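Local structure of metagenomic carboxyl esterase MGS0156 (Uncultured organism, 5D8M) at residues 181-193 and 276-288. The protein probably hydrolyses carboxylic esters, as a metagenomic carboxyl esterase whose chain appears to adopt the alpha/beta-hydrolase fold. Sequence-based numbering, arbitrary orientation.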
loop_
_atom_site.group_PDB
_atom_site.type_symbol
_atom_site.label_atom_id
_atom_site.label_comp_id
_atom_site.label_asym_id
_atom_site.label_seq_id
_atom_site.Cartn_x
_atom_site.Cartn_y
_atom_site.Cartn_z
ATOM N N VAL A 181 3.921 10.196 -3.299
ATOM C CA VAL A 181 3.123 9.156 -2.646
ATOM C C VAL A 181 3.424 7.824 -3.258
ATOM O O VAL A 181 3.284 7.663 -4.462
ATOM C CB VAL A 181 1.615 9.378 -2.793
ATOM C CG1 VAL A 181 0.853 8.214 -2.129
ATOM C CG2 VAL A 181 1.215 10.738 -2.200
ATOM N N VAL A 182 3.806 6.864 -2.425
ATOM C CA VAL A 182 4.004 5.502 -2.864
ATOM C C VAL A 182 2.907 4.637 -2.285
ATOM O O VAL A 182 2.694 4.611 -1.076
ATOM C CB VAL A 182 5.360 4.951 -2.410
ATOM C CG1 VAL A 182 5.524 3.527 -2.934
ATOM C CG2 VAL A 182 6.479 5.863 -2.917
ATOM N N SER A 183 2.197 3.954 -3.162
ATOM C CA SER A 183 1.155 3.029 -2.779
ATOM C C SER A 183 1.702 1.595 -2.759
ATOM O O SER A 183 2.221 1.117 -3.776
ATOM C CB SER A 183 -0.010 3.151 -3.794
ATOM O OG SER A 183 -1.126 2.376 -3.406
ATOM N N VAL A 184 1.568 0.914 -1.626
ATOM C CA VAL A 184 1.934 -0.486 -1.492
ATOM C C VAL A 184 0.679 -1.321 -1.206
ATOM O O VAL A 184 0.111 -1.235 -0.113
ATOM C CB VAL A 184 2.965 -0.690 -0.349
ATOM C CG1 VAL A 184 3.442 -2.123 -0.301
ATOM C CG2 VAL A 184 4.161 0.298 -0.520
ATOM N N ALA A 185 0.251 -2.122 -2.185
ATOM C CA ALA A 185 -1.033 -2.803 -2.115
ATOM C C ALA A 185 -2.136 -1.814 -1.693
ATOM O O ALA A 185 -2.992 -2.126 -0.867
ATOM C CB ALA A 185 -0.968 -3.986 -1.148
ATOM N N GLY A 186 -2.105 -0.616 -2.266
ATOM C CA GLY A 186 -3.096 0.384 -1.938
ATOM C C GLY A 186 -4.421 0.092 -2.593
ATOM O O GLY A 186 -4.479 -0.353 -3.738
ATOM N N ALA A 187 -5.498 0.362 -1.874
ATOM C CA ALA A 187 -6.843 0.065 -2.367
ATOM C C ALA A 187 -7.346 1.202 -3.237
ATOM O O ALA A 187 -8.380 1.802 -2.943
ATOM C CB ALA A 187 -7.804 -0.171 -1.181
ATOM N N ILE A 188 -6.624 1.494 -4.311
ATOM C CA ILE A 188 -6.911 2.696 -5.105
ATOM C C ILE A 188 -8.345 2.699 -5.661
ATOM O O ILE A 188 -9.063 3.700 -5.561
ATOM C CB ILE A 188 -5.900 2.841 -6.260
ATOM C CG1 ILE A 188 -4.455 2.723 -5.746
ATOM C CG2 ILE A 188 -6.143 4.155 -7.041
ATOM C CD1 ILE A 188 -4.098 3.656 -4.573
ATOM N N ASP A 189 -8.771 1.576 -6.242
ATOM C CA ASP A 189 -10.142 1.431 -6.710
ATOM C C ASP A 189 -11.045 0.715 -5.703
ATOM O O ASP A 189 -12.120 0.233 -6.061
ATOM C CB ASP A 189 -10.193 0.649 -8.025
ATOM C CG ASP A 189 -9.498 1.358 -9.174
ATOM O OD1 ASP A 189 -9.314 2.595 -9.117
ATOM O OD2 ASP A 189 -9.168 0.660 -10.157
ATOM N N GLY A 190 -10.621 0.642 -4.451
ATOM C CA GLY A 190 -11.402 -0.065 -3.452
ATOM C C GLY A 190 -11.251 -1.571 -3.643
ATOM O O GLY A 190 -10.230 -2.040 -4.170
ATOM N N SER A 191 -12.253 -2.329 -3.207
ATOM C CA SER A 191 -12.265 -3.788 -3.381
ATOM C C SER A 191 -13.703 -4.251 -3.460
ATOM O O SER A 191 -14.552 -3.746 -2.719
ATOM C CB SER A 191 -11.538 -4.490 -2.208
ATOM O OG SER A 191 -11.706 -5.909 -2.289
ATOM N N PRO A 192 -14.004 -5.215 -4.358
ATOM C CA PRO A 192 -15.378 -5.709 -4.358
ATOM C C PRO A 192 -15.761 -6.389 -3.040
ATOM O O PRO A 192 -16.946 -6.513 -2.742
ATOM C CB PRO A 192 -15.406 -6.707 -5.525
ATOM C CG PRO A 192 -13.979 -7.011 -5.827
ATOM C CD PRO A 192 -13.159 -5.870 -5.369
ATOM N N LEU A 193 -14.779 -6.798 -2.252
ATOM C CA LEU A 193 -15.071 -7.433 -0.966
ATOM C C LEU A 193 -15.773 -6.462 -0.014
ATOM O O LEU A 193 -16.527 -6.887 0.846
ATOM C CB LEU A 193 -13.787 -7.953 -0.321
ATOM C CG LEU A 193 -13.084 -9.084 -1.081
ATOM C CD1 LEU A 193 -11.753 -9.403 -0.421
ATOM C CD2 LEU A 193 -13.939 -10.336 -1.190
ATOM N N ASP A 276 -3.992 -9.960 -4.033
ATOM C CA ASP A 276 -3.182 -10.249 -2.849
ATOM C C ASP A 276 -4.014 -10.794 -1.693
ATOM O O ASP A 276 -3.534 -10.891 -0.571
ATOM C CB ASP A 276 -2.425 -9.001 -2.393
ATOM C CG ASP A 276 -3.348 -7.878 -1.916
ATOM O OD1 ASP A 276 -4.540 -8.108 -1.629
ATOM O OD2 ASP A 276 -2.854 -6.745 -1.786
ATOM N N GLY A 277 -5.259 -11.158 -1.980
ATOM C CA GLY A 277 -6.166 -11.656 -0.973
ATOM C C GLY A 277 -7.291 -10.673 -0.737
ATOM O O GLY A 277 -8.415 -11.089 -0.489
ATOM N N LEU A 278 -7.006 -9.371 -0.828
ATOM C CA LEU A 278 -8.007 -8.351 -0.492
ATOM C C LEU A 278 -8.135 -7.309 -1.602
ATOM O O LEU A 278 -9.208 -6.753 -1.807
ATOM C CB LEU A 278 -7.680 -7.657 0.855
ATOM C CG LEU A 278 -7.711 -8.570 2.110
ATOM C CD1 LEU A 278 -7.357 -7.812 3.387
ATOM C CD2 LEU A 278 -9.075 -9.239 2.266
ATOM N N VAL A 279 -7.045 -7.068 -2.321
ATOM C CA VAL A 279 -7.026 -6.091 -3.421
ATOM C C VAL A 279 -6.577 -6.755 -4.727
ATOM O O VAL A 279 -5.559 -7.432 -4.757
ATOM C CB VAL A 279 -6.071 -4.897 -3.094
ATOM C CG1 VAL A 279 -6.132 -3.807 -4.195
ATOM C CG2 VAL A 279 -6.400 -4.314 -1.712
ATOM N N ILE A 280 -7.349 -6.571 -5.792
ATOM C CA ILE A 280 -6.956 -6.934 -7.169
ATOM C C ILE A 280 -5.851 -5.999 -7.721
ATOM O O ILE A 280 -5.918 -4.777 -7.544
ATOM C CB ILE A 280 -8.201 -6.887 -8.097
ATOM C CG1 ILE A 280 -9.297 -7.845 -7.586
ATOM C CG2 ILE A 280 -7.828 -7.188 -9.542
ATOM C CD1 ILE A 280 -10.661 -7.633 -8.227
ATOM N N ALA A 281 -4.853 -6.554 -8.407
ATOM C CA ALA A 281 -3.688 -5.762 -8.808
ATOM C C ALA A 281 -4.064 -4.576 -9.710
ATOM O O ALA A 281 -3.559 -3.470 -9.516
ATOM C CB ALA A 281 -2.670 -6.633 -9.502
ATOM N N ALA A 282 -4.984 -4.787 -10.644
ATOM C CA ALA A 282 -5.481 -3.707 -11.503
ATOM C C ALA A 282 -6.256 -2.598 -10.740
ATOM O O ALA A 282 -6.494 -1.520 -11.278
ATOM C CB ALA A 282 -6.366 -4.294 -12.638
ATOM N N ASP A 283 -6.606 -2.857 -9.488
ATOM C CA ASP A 283 -7.302 -1.905 -8.633
ATOM C C ASP A 283 -6.339 -1.207 -7.675
ATOM O O ASP A 283 -6.775 -0.484 -6.778
ATOM C CB ASP A 283 -8.377 -2.605 -7.797
ATOM C CG ASP A 283 -9.502 -3.208 -8.640
ATOM O OD1 ASP A 283 -9.376 -3.228 -9.891
ATOM O OD2 ASP A 283 -10.507 -3.675 -8.036
ATOM N N ALA A 284 -5.044 -1.435 -7.863
ATOM C CA ALA A 284 -4.053 -1.033 -6.873
ATOM C C ALA A 284 -2.980 -0.144 -7.471
ATOM O O ALA A 284 -1.856 -0.040 -6.933
ATOM C CB ALA A 284 -3.404 -2.284 -6.227
ATOM N N ILE A 285 -3.316 0.491 -8.590
ATOM C CA ILE A 285 -2.356 1.329 -9.266
ATOM C C ILE A 285 -2.910 2.734 -9.437
ATOM O O ILE A 285 -3.983 2.929 -10.026
ATOM C CB ILE A 285 -1.971 0.714 -10.625
ATOM C CG1 ILE A 285 -1.314 -0.662 -10.374
ATOM C CG2 ILE A 285 -1.003 1.654 -11.383
ATOM C CD1 ILE A 285 -1.181 -1.530 -11.614
ATOM N N ILE A 286 -2.180 3.712 -8.910
ATOM C CA ILE A 286 -2.570 5.113 -9.039
ATOM C C ILE A 286 -2.410 5.588 -10.493
ATOM O O ILE A 286 -1.302 5.588 -11.033
ATOM C CB ILE A 286 -1.728 6.013 -8.101
ATOM C CG1 ILE A 286 -1.870 5.546 -6.632
ATOM C CG2 ILE A 286 -2.076 7.503 -8.332
ATOM C CD1 ILE A 286 -0.893 6.277 -5.611
ATOM N N PRO A 287 -3.522 5.999 -11.132
ATOM C CA PRO A 287 -3.422 6.409 -12.537
ATOM C C PRO A 287 -2.563 7.673 -12.684
ATOM O O PRO A 287 -2.559 8.513 -11.779
ATOM C CB PRO A 287 -4.886 6.650 -12.952
ATOM C CG PRO A 287 -5.621 6.902 -11.675
ATOM C CD PRO A 287 -4.905 6.060 -10.623
ATOM N N GLY A 288 -1.820 7.770 -13.781
ATOM C CA GLY A 288 -0.927 8.898 -14.025
ATOM C C GLY A 288 0.389 8.797 -13.259
ATOM O O GLY A 288 1.239 9.675 -13.369
HETATM O O HOH W 1 -0.641 0.009 -4.637
HETATM O O HOH W 2 -12.383 -2.651 -6.668
HETATM O O HOH W 3 -9.565 -4.666 -5.654
#
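The root of the Ile188 side chain lies against the backbone of 283-285, and its tip against the side chain of Ile286. Ile188 CB sits 3.5 Å from Asp283 O, and CG1, turned away from its own carbonyl carbon (chi1 -51°), passes over the peptide that follows Ala284, 3.7 Å from Ala284 C. CD1 meets Ile286 CG1 at 3.6 Å, the two isoleucines crossing at about a right angle, while Ile188 CG2 lies 3.9 Å from Ile285 O, with the Pro287 ring a little farther off. Helices 159-170 and 227-236 supply further apolar cover through Ala161 and Leu234. Asp189 N donates an almost straight bond (171°) to Asp283 O, 2.9 Å away, pinning the type I turn 187-190 to the 3-10 segment. The CB atoms of Asp189 and Asp283 are in contact, and their carboxylates come close; Arg227, salt-bridged to Asp283 OD2, and two waters on that oxygen probably ease the repulsion.

Ser191 OG lies opposite its backbone N (chi1 172°), where it donates to Leu278 O at 2.7 Å, nearly head-on to the carbonyl, and accepts from Leu193 N at 3.2 Å, capping the start of the next helix. Replacing this serine with alanine would probably leave Leu278 O without its hydroxyl partner and the amide of Leu193 uncapped. A water accepts from Ser183 OG and Gly186 N and donates to Ala284 O. Asp276 OD1 accepts from Leu278 N, an Asx turn, and from Val279 N, three residues on, an Asx motif, fixing the carboxylate, while Ala185 CB packs 3.4 Å from Asp276 OD2, which hydrogen-bonds His299. An aspartate-histidine pair held in loops beyond the C-terminal ends of a parallel sheet is consistent with the acid and base of an alpha/beta-hydrolase catalytic triad.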